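Local atomic coordinates of glycerol Dehydrogenase (Unidentified, PDB entry 5XN8), a protein that probably catalyses the NAD-dependent oxidation of glycerol to dihydroxyacetone at an active-site metal, occupied here by a zinc ion. Residues 165-170 with 268-273; 255-260 with 272-277; 213-218 with 301-306; 119-124 with 239-244; 264-269 with 310-315. All blocks are in the same frame, centred on the assembly; numbering follows the deposited sequence.

Contact 1 (165-170 with 268-273); sequences LVSGMG and HLYHGE. With ZN (zinc ion), chain E.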
# COMPACT_ATOMS: atom_id res chain seq x y z
N LEU A 165 -27.10 -24.77 11.68
CA LEU A 165 -25.71 -24.37 11.38
C LEU A 165 -25.54 -22.85 11.34
O LEU A 165 -24.50 -22.33 11.78
CB LEU A 165 -25.27 -24.97 10.04
CG LEU A 165 -23.81 -24.70 9.66
CD1 LEU A 165 -22.86 -25.55 10.50
CD2 LEU A 165 -23.59 -24.95 8.18
N VAL A 166 -26.53 -22.15 10.80
CA VAL A 166 -26.55 -20.68 10.78
C VAL A 166 -26.65 -20.09 12.18
O VAL A 166 -25.98 -19.11 12.49
CB VAL A 166 -27.68 -20.12 9.87
CG1 VAL A 166 -27.83 -18.61 9.99
CG2 VAL A 166 -27.41 -20.50 8.42
N SER A 167 -27.50 -20.68 13.03
CA SER A 167 -27.56 -20.26 14.43
C SER A 167 -26.23 -20.48 15.14
O SER A 167 -25.83 -19.67 15.98
CB SER A 167 -28.68 -20.99 15.18
OG SER A 167 -28.91 -20.38 16.44
N GLY A 168 -25.53 -21.56 14.78
CA GLY A 168 -24.18 -21.82 15.27
C GLY A 168 -23.17 -20.76 14.89
O GLY A 168 -22.28 -20.44 15.69
N MET A 169 -23.28 -20.24 13.67
CA MET A 169 -22.42 -19.13 13.23
C MET A 169 -22.76 -17.81 13.93
O MET A 169 -21.88 -16.97 14.14
CB MET A 169 -22.50 -18.97 11.71
CG MET A 169 -21.86 -20.12 10.95
SD MET A 169 -21.76 -19.82 9.17
CE MET A 169 -23.50 -19.95 8.73
N GLY A 170 -24.02 -17.63 14.29
CA GLY A 170 -24.46 -16.49 15.09
C GLY A 170 -23.91 -16.50 16.50
O GLY A 170 -23.57 -15.45 17.03
N HIS A 268 -39.35 -18.46 20.09
CA HIS A 268 -39.18 -19.22 18.83
C HIS A 268 -37.76 -19.15 18.22
O HIS A 268 -37.43 -19.95 17.34
CB HIS A 268 -40.26 -18.82 17.81
CG HIS A 268 -40.01 -17.51 17.11
ND1 HIS A 268 -40.06 -16.30 17.77
CD2 HIS A 268 -39.78 -17.23 15.81
CE1 HIS A 268 -39.84 -15.33 16.90
NE2 HIS A 268 -39.67 -15.86 15.71
N LEU A 269 -36.93 -18.21 18.68
CA LEU A 269 -35.57 -18.06 18.17
C LEU A 269 -34.58 -18.94 18.90
O LEU A 269 -34.69 -19.13 20.10
CB LEU A 269 -35.09 -16.61 18.31
CG LEU A 269 -35.76 -15.52 17.49
CD1 LEU A 269 -35.03 -14.20 17.75
CD2 LEU A 269 -35.73 -15.85 16.00
N TYR A 270 -33.58 -19.43 18.17
CA TYR A 270 -32.54 -20.26 18.77
C TYR A 270 -31.50 -19.38 19.46
O TYR A 270 -31.36 -18.20 19.17
CB TYR A 270 -31.86 -21.14 17.72
CG TYR A 270 -32.74 -22.10 16.93
CD1 TYR A 270 -33.97 -22.56 17.42
CD2 TYR A 270 -32.31 -22.57 15.69
CE1 TYR A 270 -34.75 -23.44 16.67
CE2 TYR A 270 -33.08 -23.45 14.94
CZ TYR A 270 -34.30 -23.88 15.43
OH TYR A 270 -35.04 -24.75 14.66
N HIS A 271 -30.76 -20.00 20.37
CA HIS A 271 -29.71 -19.35 21.18
C HIS A 271 -28.81 -18.41 20.37
O HIS A 271 -28.65 -17.22 20.71
CB HIS A 271 -28.87 -20.44 21.85
CG HIS A 271 -27.75 -19.92 22.70
ND1 HIS A 271 -27.95 -19.31 23.92
CD2 HIS A 271 -26.41 -19.95 22.51
CE1 HIS A 271 -26.78 -18.97 24.44
NE2 HIS A 271 -25.83 -19.35 23.60
N GLY A 272 -28.22 -18.93 19.30
CA GLY A 272 -27.24 -18.18 18.53
C GLY A 272 -27.78 -17.06 17.67
O GLY A 272 -27.07 -16.10 17.39
N GLU A 273 -29.04 -17.17 17.27
CA GLU A 273 -29.73 -16.11 16.52
C GLU A 273 -29.89 -14.85 17.38
O GLU A 273 -29.64 -13.75 16.91
CB GLU A 273 -31.10 -16.59 16.05
CG GLU A 273 -31.03 -17.73 15.03
CD GLU A 273 -32.40 -18.30 14.70
OE1 GLU A 273 -33.29 -18.26 15.57
OE2 GLU A 273 -32.59 -18.80 13.55
ZN ZN E . -23.66 -18.93 23.29
O HOH W 1 -28.04 -21.90 18.64
O HOH W 2 -23.71 -19.27 25.40
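The metal site of this iron-containing alcohol dehydrogenase fold borders the place where Ser167, within a helix, packs against Tyr270 and Gly272 at the start of another. His271 binds the zinc ion through NE2 at 2.2 Å, and water 2 sits 2.1 Å from the metal; Asp171 and His254 complete the protein ligands. Ser167 is the main contact residue on its helix. Its OG lies anti to the backbone N (chi1 -168°), which carries the hydroxyl across to Tyr270, where OG is 3.3 Å from CB while Ser167 CB comes up to the edge of the phenol ring, in its plane. The same OG takes a weak, strongly bent bond from Glu273 N (3.3 Å, 123° at the hydrogen). It also pairs with water 1 at 2.8 Å, and that water accepts from Gly272 N at 3.0 Å, so solvent bridges the hydroxyl to the first helical turn. Close backbone approach is possible because Gly272 carries no side chain: its CA-H points at Ser167 O, with CA to O 3.3 Å and 157° at the hydrogen. Tyr270 is the N-cap residue, and its N donates to Glu273 OE1, three residues on, at 2.9 Å from above the carboxylate plane. The other carboxylate oxygen of Glu273 forms a salt bridge with Arg163. Met169 packs on helices 197-223 and 228-247 and Val166 on Val303 of helix 290-303, so helix 162-185 lies between these and the start of helix 271-285, while Glu273 packs on Pro306 in a loop.

Contact 2 (255-260 with 272-277); sequences AIHNGF and GEKVAF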
# COMPACT_ATOMS: atom_id res chain seq x y z
N ALA A 255 -25.06 -11.46 27.71
CA ALA A 255 -25.92 -10.81 28.70
C ALA A 255 -27.22 -10.29 28.07
O ALA A 255 -28.29 -10.44 28.66
CB ALA A 255 -25.19 -9.67 29.39
N ILE A 256 -27.12 -9.69 26.88
CA ILE A 256 -28.31 -9.18 26.16
C ILE A 256 -29.19 -10.35 25.71
O ILE A 256 -30.41 -10.26 25.83
CB ILE A 256 -27.95 -8.24 24.97
CG1 ILE A 256 -27.34 -6.93 25.48
CG2 ILE A 256 -29.18 -7.96 24.09
CD1 ILE A 256 -26.77 -6.05 24.40
N HIS A 257 -28.58 -11.42 25.21
CA HIS A 257 -29.31 -12.67 24.92
C HIS A 257 -30.14 -13.11 26.11
O HIS A 257 -31.30 -13.47 25.94
CB HIS A 257 -28.34 -13.80 24.52
CG HIS A 257 -28.91 -15.18 24.70
ND1 HIS A 257 -28.97 -15.81 25.93
CD2 HIS A 257 -29.45 -16.04 23.82
CE1 HIS A 257 -29.53 -16.99 25.79
NE2 HIS A 257 -29.83 -17.16 24.52
N ASN A 258 -29.55 -13.09 27.29
CA ASN A 258 -30.26 -13.46 28.53
C ASN A 258 -31.35 -12.46 28.87
O ASN A 258 -32.41 -12.85 29.38
CB ASN A 258 -29.29 -13.61 29.71
CG ASN A 258 -28.34 -14.78 29.55
OD1 ASN A 258 -28.52 -15.65 28.70
ND2 ASN A 258 -27.32 -14.82 30.39
N GLY A 259 -31.09 -11.19 28.62
CA GLY A 259 -32.12 -10.14 28.72
C GLY A 259 -33.33 -10.36 27.84
O GLY A 259 -34.44 -10.07 28.26
N PHE A 260 -33.12 -10.88 26.63
CA PHE A 260 -34.23 -11.13 25.68
C PHE A 260 -35.12 -12.33 26.02
O PHE A 260 -36.22 -12.44 25.48
CB PHE A 260 -33.72 -11.27 24.24
CG PHE A 260 -33.64 -9.96 23.50
CD1 PHE A 260 -34.78 -9.38 22.98
CD2 PHE A 260 -32.42 -9.32 23.31
CE1 PHE A 260 -34.72 -8.17 22.30
CE2 PHE A 260 -32.35 -8.11 22.62
CZ PHE A 260 -33.49 -7.54 22.13
N GLY A 272 -28.22 -18.93 19.30
CA GLY A 272 -27.24 -18.18 18.53
C GLY A 272 -27.78 -17.06 17.67
O GLY A 272 -27.07 -16.10 17.39
N GLU A 273 -29.04 -17.17 17.27
CA GLU A 273 -29.73 -16.11 16.52
C GLU A 273 -29.89 -14.85 17.38
O GLU A 273 -29.64 -13.75 16.91
CB GLU A 273 -31.10 -16.59 16.05
CG GLU A 273 -31.03 -17.73 15.03
CD GLU A 273 -32.40 -18.30 14.70
OE1 GLU A 273 -33.29 -18.26 15.57
OE2 GLU A 273 -32.59 -18.80 13.55
N LYS A 274 -30.30 -15.04 18.62
CA LYS A 274 -30.39 -13.94 19.59
C LYS A 274 -29.03 -13.33 19.93
O LYS A 274 -28.92 -12.12 20.16
CB LYS A 274 -31.09 -14.42 20.87
CG LYS A 274 -32.58 -14.69 20.66
CD LYS A 274 -33.28 -15.11 21.95
CE LYS A 274 -33.23 -16.61 22.19
NZ LYS A 274 -34.14 -17.02 23.30
N VAL A 275 -28.00 -14.17 19.97
CA VAL A 275 -26.62 -13.74 20.21
C VAL A 275 -26.09 -12.90 19.05
O VAL A 275 -25.33 -11.94 19.25
CB VAL A 275 -25.70 -14.97 20.47
CG1 VAL A 275 -24.22 -14.60 20.45
CG2 VAL A 275 -26.04 -15.65 21.78
N ALA A 276 -26.50 -13.23 17.82
CA ALA A 276 -26.09 -12.47 16.65
C ALA A 276 -26.57 -11.03 16.72
O ALA A 276 -25.80 -10.10 16.46
CB ALA A 276 -26.58 -13.14 15.38
N PHE A 277 -27.83 -10.84 17.12
CA PHE A 277 -28.35 -9.50 17.35
C PHE A 277 -27.69 -8.83 18.55
O PHE A 277 -27.36 -7.65 18.50
CB PHE A 277 -29.87 -9.50 17.54
CG PHE A 277 -30.45 -8.12 17.75
CD1 PHE A 277 -30.58 -7.25 16.68
CD2 PHE A 277 -30.81 -7.69 19.01
CE1 PHE A 277 -31.08 -5.97 16.86
CE2 PHE A 277 -31.32 -6.41 19.21
CZ PHE A 277 -31.46 -5.55 18.12
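His257 meets Lys274 and Val275 while, one turn on, Phe260 meets Phe277; these two clusters join helices whose short segments run at 119° to each other and approach to 8.5 Å between axes. The imidazole of His257 is set by chi1 159°, with CG anti to the backbone N, which swings the ring off its own helix and toward the facing one. Its CD2 then lies 3.7 Å from Lys274 CB and 4.0 Å from Val275 CG2, both approaching obliquely to the ring. On the other side of the imidazole, ND1 donates to Asn258 OD1 at 2.8 Å. That acceptor lies in the ring plane, although the donor is tilted from the plane of the amide carbonyl, and the bond fixes the rotation of the ring. Lys274 bends at its third torsion, and its CE passes 4.2 Å from His257 NE2. The two phenyl rings meet obliquely, their planes 79° apart and centroids 5.8 Å apart, with Phe260 CZ 3.8 Å from Phe277 CE2. Farther out, Phe260 rests on Ile322 and Val325 of helix 318-329, and Val275 on Asp171 and Ser174. His257 also meets the zinc ligand His271 edge-to-face, so the ring positioned by Asn258 belongs to the second shell of the metal site. No hydrogen bond passes between the two segments: their cohesion comes from carbon contacts, and the polar bond to Asn258 orients a ring whose CD2 carbon does the packing.

Contact 3 (213-218 with 301-306); sequences EGEKAR and EKVGLP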
# COMPACT_ATOMS: atom_id res chain seq x y z
N GLU A 213 -15.27 -18.30 5.33
CA GLU A 213 -15.86 -19.61 5.01
C GLU A 213 -17.38 -19.72 5.20
O GLU A 213 -17.98 -20.68 4.75
CB GLU A 213 -15.20 -20.70 5.87
CG GLU A 213 -13.68 -20.71 5.85
CD GLU A 213 -13.06 -21.05 4.50
OE1 GLU A 213 -13.74 -21.68 3.68
OE2 GLU A 213 -11.88 -20.69 4.28
N GLY A 214 -17.99 -18.76 5.89
CA GLY A 214 -19.39 -18.85 6.31
C GLY A 214 -20.39 -19.08 5.20
O GLY A 214 -21.29 -19.91 5.34
N GLU A 215 -20.24 -18.36 4.10
CA GLU A 215 -21.15 -18.47 2.97
C GLU A 215 -20.95 -19.76 2.19
O GLU A 215 -21.93 -20.44 1.85
CB GLU A 215 -21.03 -17.23 2.08
CG GLU A 215 -22.05 -17.12 0.95
CD GLU A 215 -23.51 -17.13 1.40
OE1 GLU A 215 -23.80 -16.93 2.60
OE2 GLU A 215 -24.39 -17.35 0.55
N LYS A 216 -19.70 -20.13 1.90
CA LYS A 216 -19.42 -21.41 1.22
C LYS A 216 -19.93 -22.60 2.01
O LYS A 216 -20.38 -23.59 1.42
CB LYS A 216 -17.92 -21.59 0.97
CG LYS A 216 -17.35 -20.64 -0.07
CD LYS A 216 -15.87 -20.91 -0.33
CE LYS A 216 -14.96 -20.39 0.78
NZ LYS A 216 -13.55 -20.81 0.52
N ALA A 217 -19.85 -22.51 3.34
CA ALA A 217 -20.34 -23.55 4.24
C ALA A 217 -21.86 -23.67 4.24
O ALA A 217 -22.41 -24.78 4.15
CB ALA A 217 -19.84 -23.31 5.64
N ARG A 218 -22.55 -22.52 4.35
CA ARG A 218 -24.01 -22.49 4.38
C ARG A 218 -24.65 -23.14 3.16
O ARG A 218 -25.67 -23.82 3.29
CB ARG A 218 -24.51 -21.04 4.47
CG ARG A 218 -26.02 -20.90 4.55
CD ARG A 218 -26.44 -19.45 4.54
NE ARG A 218 -26.36 -18.88 3.20
CZ ARG A 218 -27.24 -19.08 2.22
NH1 ARG A 218 -28.32 -19.84 2.40
NH2 ARG A 218 -27.03 -18.50 1.03
N GLU A 301 -27.05 -10.61 7.34
CA GLU A 301 -28.06 -10.59 6.26
C GLU A 301 -27.87 -11.73 5.27
O GLU A 301 -28.83 -12.38 4.85
CB GLU A 301 -28.03 -9.26 5.50
CG GLU A 301 -28.94 -9.20 4.26
CD GLU A 301 -28.98 -7.83 3.61
OE1 GLU A 301 -27.98 -7.09 3.72
OE2 GLU A 301 -30.01 -7.48 2.98
N LYS A 302 -26.62 -11.94 4.90
CA LYS A 302 -26.21 -12.89 3.87
C LYS A 302 -26.49 -14.32 4.29
O LYS A 302 -26.99 -15.11 3.49
CB LYS A 302 -24.72 -12.67 3.59
CG LYS A 302 -24.04 -13.44 2.49
CD LYS A 302 -22.69 -12.77 2.16
CE LYS A 302 -21.64 -12.91 3.26
NZ LYS A 302 -20.92 -11.64 3.56
N VAL A 303 -26.20 -14.65 5.55
CA VAL A 303 -26.42 -16.02 6.05
C VAL A 303 -27.85 -16.27 6.57
O VAL A 303 -28.31 -17.42 6.56
CB VAL A 303 -25.37 -16.46 7.11
CG1 VAL A 303 -23.94 -16.36 6.55
CG2 VAL A 303 -25.51 -15.74 8.44
N GLY A 304 -28.53 -15.22 7.04
CA GLY A 304 -29.90 -15.32 7.55
C GLY A 304 -30.05 -15.19 9.06
O GLY A 304 -30.82 -15.92 9.68
N LEU A 305 -29.33 -14.23 9.64
CA LEU A 305 -29.38 -13.95 11.07
C LEU A 305 -30.05 -12.60 11.32
O LEU A 305 -29.91 -11.69 10.51
CB LEU A 305 -27.96 -13.93 11.65
CG LEU A 305 -27.28 -15.29 11.80
CD1 LEU A 305 -25.78 -15.10 12.02
CD2 LEU A 305 -27.90 -16.09 12.94
N PRO A 306 -30.78 -12.47 12.44
CA PRO A 306 -31.58 -11.25 12.67
C PRO A 306 -30.76 -10.01 12.95
O PRO A 306 -29.89 -10.05 13.81
CB PRO A 306 -32.42 -11.61 13.90
CG PRO A 306 -31.63 -12.63 14.60
CD PRO A 306 -30.97 -13.44 13.52
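Val303, Glu215 and Lys302 give up the most surface here, and Glu215 is the link, because its carboxylate touches both of the others. Its OE1 lies 3.5 Å from Lys302 CG and 4.0 Å from Val303 CG1, so the oxygen meets aliphatic parts of the opposite side chains. The lysine's charged end goes elsewhere: NZ stays 6.1 Å from Glu215 OE1, too far for a salt bridge. Glu215 takes this place with CG anti to its backbone N (chi1 -173°) and a bend at the second torsion, which folds the carboxylate back toward Arg218. Arg218 grips it side-on with two nitrogens, NE to OE1 at 3.3 Å and NH2 to OE2 at 2.9 Å. The first of these bonds is almost perfectly straight (179°). Both oxygens lie close to the guanidinium plane and are met on their syn side, though out of the carboxylate plane; the two bonds fix the guanidinium's rotation. Glu215 OE2 has a further partner, Gln361 of the second subunit, tying the pair to the assembly. Held this way, Arg218 lies along the end of the facing helix: its CD is 3.4 Å from Val303 O, and its NE is 3.8 Å from Lys302 O. Neither is a hydrogen bond, but the carbonyls of a final helical turn would be expected to favour a nearby positive charge. Gly304 then leaves helical geometry with positive phi (108°). Such a glycine commonly ends an alpha-helix; here helix 290-303 finishes against a Glu215-Arg218 (i to i+3) salt bridge on helix 197-223, within the helical part of this dehydrogenase fold.

Contact 4 (119-124 with 239-244); sequences STDAPT and YLSGIG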
# COMPACT_ATOMS: atom_id res chain seq x y z
N SER A 119 -24.73 -26.12 16.29
CA SER A 119 -25.56 -24.92 16.52
C SER A 119 -25.19 -24.08 17.74
O SER A 119 -25.74 -22.99 17.91
CB SER A 119 -27.03 -25.34 16.62
OG SER A 119 -27.21 -26.25 17.68
N THR A 120 -24.30 -24.59 18.58
CA THR A 120 -23.80 -23.88 19.76
C THR A 120 -22.33 -24.23 19.97
O THR A 120 -21.81 -25.15 19.33
CB THR A 120 -24.59 -24.23 21.04
OG1 THR A 120 -24.08 -23.47 22.14
CG2 THR A 120 -24.58 -25.75 21.35
N ASP A 121 -21.68 -23.48 20.86
CA ASP A 121 -20.29 -23.74 21.26
C ASP A 121 -20.19 -24.37 22.66
O ASP A 121 -19.10 -24.45 23.24
CB ASP A 121 -19.45 -22.45 21.14
CG ASP A 121 -19.96 -21.30 22.01
OD1 ASP A 121 -21.00 -21.46 22.69
OD2 ASP A 121 -19.30 -20.23 21.99
N ALA A 122 -21.34 -24.85 23.16
CA ALA A 122 -21.42 -25.56 24.43
C ALA A 122 -20.65 -26.89 24.49
O ALA A 122 -20.07 -27.17 25.53
CB ALA A 122 -22.89 -25.81 24.79
N PRO A 123 -20.64 -27.70 23.40
CA PRO A 123 -20.07 -29.06 23.49
C PRO A 123 -18.69 -29.21 24.15
O PRO A 123 -18.48 -30.18 24.87
CB PRO A 123 -20.02 -29.51 22.03
CG PRO A 123 -21.17 -28.81 21.39
CD PRO A 123 -21.29 -27.48 22.09
N THR A 124 -17.77 -28.27 23.90
CA THR A 124 -16.42 -28.33 24.48
C THR A 124 -16.33 -27.82 25.93
O THR A 124 -15.36 -28.13 26.63
CB THR A 124 -15.39 -27.50 23.65
OG1 THR A 124 -15.73 -26.11 23.71
CG2 THR A 124 -15.37 -27.94 22.20
N TYR A 239 -14.92 -25.78 18.29
CA TYR A 239 -13.66 -25.69 19.02
C TYR A 239 -13.19 -24.25 19.21
O TYR A 239 -12.85 -23.86 20.32
CB TYR A 239 -12.55 -26.55 18.37
CG TYR A 239 -11.37 -26.75 19.29
CD1 TYR A 239 -10.36 -25.81 19.37
CD2 TYR A 239 -11.30 -27.86 20.14
CE1 TYR A 239 -9.28 -25.97 20.25
CE2 TYR A 239 -10.24 -28.03 21.02
CZ TYR A 239 -9.23 -27.09 21.07
OH TYR A 239 -8.19 -27.28 21.95
N LEU A 240 -13.18 -23.45 18.14
CA LEU A 240 -12.65 -22.09 18.21
C LEU A 240 -13.53 -21.17 19.06
O LEU A 240 -13.01 -20.34 19.82
CB LEU A 240 -12.50 -21.47 16.81
CG LEU A 240 -11.67 -22.21 15.75
CD1 LEU A 240 -11.49 -21.34 14.51
CD2 LEU A 240 -10.31 -22.60 16.32
N SER A 241 -14.84 -21.31 18.92
CA SER A 241 -15.78 -20.50 19.69
C SER A 241 -15.84 -20.98 21.14
O SER A 241 -15.92 -20.17 22.06
CB SER A 241 -17.17 -20.53 19.05
OG SER A 241 -18.08 -19.67 19.74
N GLY A 242 -15.77 -22.30 21.33
CA GLY A 242 -15.78 -22.93 22.65
C GLY A 242 -14.63 -22.58 23.57
O GLY A 242 -14.84 -22.24 24.74
N ILE A 243 -13.40 -22.67 23.05
CA ILE A 243 -12.20 -22.23 23.78
C ILE A 243 -12.28 -20.72 23.96
O ILE A 243 -11.95 -20.19 25.02
CB ILE A 243 -10.88 -22.59 23.05
CG1 ILE A 243 -10.69 -24.11 22.88
CG2 ILE A 243 -9.67 -22.00 23.77
CD1 ILE A 243 -10.60 -24.91 24.16
N GLY A 244 -12.73 -20.02 22.92
CA GLY A 244 -12.91 -18.57 22.95
C GLY A 244 -13.77 -18.03 24.07
O GLY A 244 -13.35 -17.10 24.75
O HOH W 3 -14.54 -25.07 25.74
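Asp121 turns its CG between the backbone N and the carbonyl carbon (chi1 59°), and Ser241 sets OG anti to its own N (chi1 -176°); together these torsions bring hydroxyl and carboxylate together beside the metal site of this iron-containing alcohol dehydrogenase fold. The loop that follows strand 111-115 here meets helix 228-247. Ser241 OG donates to Asp121 OD2 at 2.6 Å, a short bond that reaches the oxygen on its anti side and out of the carboxylate plane. The hydroxyl is engaged a second time by Thr175 OG1. Asp121 probably binds glycerol, as in a close relative, and its backbone N is hydrogen-bonded to the zinc ligand Asp171; it is thus held by Ser241 through its side chain and by Asp171 through its backbone. Just before, Thr120 OG1 accepts from Ala122 N at 3.2 Å, an ST turn that shapes the loop. Asp121 CB lies 3.7 Å from Gly242 N. Thr124, with OG1 turned by chi1 65°, sets that oxygen 3.4 Å from Gly242 CA, an approach that the missing side chain of the glycine allows. Water 3 bridges the same pair, 2.6 Å from Thr124 OG1 and donating weakly to Gly242 O at 3.0 Å.

Contact 5 (264-269 with 310-315); sequences EECHHL and AQMGVK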
# COMPACT_ATOMS: atom_id res chain seq x y z
N GLU A 264 -41.62 -13.36 25.54
CA GLU A 264 -42.10 -14.64 25.01
C GLU A 264 -42.09 -14.71 23.47
O GLU A 264 -41.94 -15.79 22.90
CB GLU A 264 -43.49 -14.97 25.56
CG GLU A 264 -44.59 -13.98 25.15
CD GLU A 264 -45.99 -14.44 25.53
OE1 GLU A 264 -46.31 -15.65 25.42
OE2 GLU A 264 -46.81 -13.57 25.92
N GLU A 265 -42.24 -13.56 22.83
CA GLU A 265 -42.08 -13.43 21.36
C GLU A 265 -40.73 -13.90 20.80
O GLU A 265 -40.66 -14.29 19.64
CB GLU A 265 -42.35 -12.00 20.88
CG GLU A 265 -41.71 -10.87 21.70
CD GLU A 265 -42.67 -10.15 22.60
OE1 GLU A 265 -43.02 -10.71 23.67
OE2 GLU A 265 -43.06 -9.02 22.22
N CYS A 266 -39.68 -13.85 21.62
CA CYS A 266 -38.35 -14.35 21.24
C CYS A 266 -38.11 -15.84 21.49
O CYS A 266 -37.06 -16.36 21.11
CB CYS A 266 -37.26 -13.56 21.98
SG CYS A 266 -37.29 -11.79 21.64
N HIS A 267 -39.06 -16.55 22.11
CA HIS A 267 -38.88 -17.97 22.46
C HIS A 267 -38.81 -18.90 21.23
O HIS A 267 -38.25 -19.99 21.33
CB HIS A 267 -39.96 -18.45 23.43
CG HIS A 267 -39.80 -17.94 24.84
ND1 HIS A 267 -40.83 -17.93 25.74
CD2 HIS A 267 -38.72 -17.43 25.49
CE1 HIS A 267 -40.40 -17.44 26.89
NE2 HIS A 267 -39.13 -17.12 26.76
N HIS A 268 -39.35 -18.46 20.09
CA HIS A 268 -39.18 -19.22 18.83
C HIS A 268 -37.76 -19.15 18.22
O HIS A 268 -37.43 -19.95 17.34
CB HIS A 268 -40.26 -18.82 17.81
CG HIS A 268 -40.01 -17.51 17.11
ND1 HIS A 268 -40.06 -16.30 17.77
CD2 HIS A 268 -39.78 -17.23 15.81
CE1 HIS A 268 -39.84 -15.33 16.90
NE2 HIS A 268 -39.67 -15.86 15.71
N LEU A 269 -36.93 -18.21 18.68
CA LEU A 269 -35.57 -18.06 18.17
C LEU A 269 -34.58 -18.94 18.90
O LEU A 269 -34.69 -19.13 20.10
CB LEU A 269 -35.09 -16.61 18.31
CG LEU A 269 -35.76 -15.52 17.49
CD1 LEU A 269 -35.03 -14.20 17.75
CD2 LEU A 269 -35.73 -15.85 16.00
N ALA A 310 -37.72 -6.60 14.75
CA ALA A 310 -38.83 -7.24 14.03
C ALA A 310 -38.51 -8.67 13.58
O ALA A 310 -39.34 -9.55 13.69
CB ALA A 310 -39.27 -6.40 12.84
N GLN A 311 -37.29 -8.90 13.09
CA GLN A 311 -36.85 -10.27 12.73
C GLN A 311 -36.74 -11.22 13.93
O GLN A 311 -36.66 -12.44 13.73
CB GLN A 311 -35.52 -10.23 12.01
CG GLN A 311 -35.58 -9.68 10.60
CD GLN A 311 -34.20 -9.57 9.98
OE1 GLN A 311 -33.26 -9.16 10.64
NE2 GLN A 311 -34.08 -9.93 8.71
N MET A 312 -36.69 -10.67 15.14
CA MET A 312 -36.76 -11.44 16.39
C MET A 312 -38.16 -11.52 17.02
O MET A 312 -38.29 -11.99 18.15
CB MET A 312 -35.81 -10.80 17.40
CG MET A 312 -34.36 -10.77 16.96
SD MET A 312 -33.36 -9.99 18.20
CE MET A 312 -33.46 -11.14 19.56
N GLY A 313 -39.18 -11.05 16.31
CA GLY A 313 -40.57 -11.13 16.78
C GLY A 313 -41.05 -10.01 17.68
O GLY A 313 -42.18 -10.07 18.17
N VAL A 314 -40.21 -8.98 17.91
CA VAL A 314 -40.60 -7.83 18.74
C VAL A 314 -41.10 -6.71 17.82
O VAL A 314 -40.32 -6.03 17.18
CB VAL A 314 -39.45 -7.33 19.64
CG1 VAL A 314 -39.99 -6.37 20.70
CG2 VAL A 314 -38.72 -8.49 20.30
N LYS A 315 -42.42 -6.55 17.75
CA LYS A 315 -43.07 -5.64 16.80
C LYS A 315 -43.84 -4.49 17.47
O LYS A 315 -43.98 -3.42 16.87
CB LYS A 315 -44.00 -6.42 15.88
CG LYS A 315 -43.38 -7.65 15.21
CD LYS A 315 -42.60 -7.36 13.93
CE LYS A 315 -42.11 -8.68 13.32
NZ LYS A 315 -43.19 -9.53 12.74
O HOH W 4 -39.48 -13.98 13.84
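Met312 and Leu269 carry the apolar half of this contact, and the methionine can be traced atom by atom. Its CB lies 3.5 Å from Leu269 CD1, and CG follows at 3.6 Å from the same methyl, so CD1 sits alongside the start of the chain. Beyond CG the chain stays extended (chi2 179°) to SD, which packs against the ring of Phe277, and then bends at the third torsion (chi3 67°). That bend turns the end methyl CE back to 3.9 Å from Leu269 CD1, so one leucine methyl serves three methionine carbons. CE also comes 4.4 Å from Cys266 SG. The two side chains, Met312 and Leu269, cross at about a right angle. Cys266 SG continues the apolar patch toward Val314, whose CG2 is 3.8 Å away. Beside it, Glu265 CB is 3.3 Å from Gly313 O, while its carboxylate turns away to a salt bridge with Lys321. No hydrogen bond joins the segments directly; instead, on the exposed side, water 4, in the plane of the His268 ring, pairs with NE2 at 2.7 Å and donates to Gln311 O at 3.2 Å. His268 ND1 also makes a weak bond to Glu265 O, so both ring nitrogens have partners. Gly313, at positive phi (85°), allows the backbone to bend past Glu265. Both segments are linkers: 264-269 joins helix 252-260 to helix 271-285, and 310-315 leads from helix 290-303 to helix 318-329. Met312 and Cys266 face inward onto Phe260, so the two loops pack where the C-terminal end of helix 252-260 meets the side of helix 271-285.

How the contacts relate
Contacts 1 and 4 lie deepest, on different sides of the zinc site; both combine hydroxyl and water-mediated bonds with glycines, the direct bond being short in contact 4 and weak in contact 1. Contact 2 is also buried but relies on carbon packing; it shares helix 271-285 with contact 1, and its His257 touches His271. Contacts 3 and 5 lie farther out: the former partly at a subunit interface, with a salt bridge, the latter water-bridged among loops. Pro306 connects them to the interior, packing on Glu273 and Met312. Contact 4 alone brings in the loop after strand 111-115 of the parallel sheet, where NAD probably binds; the others join parts of the helical region.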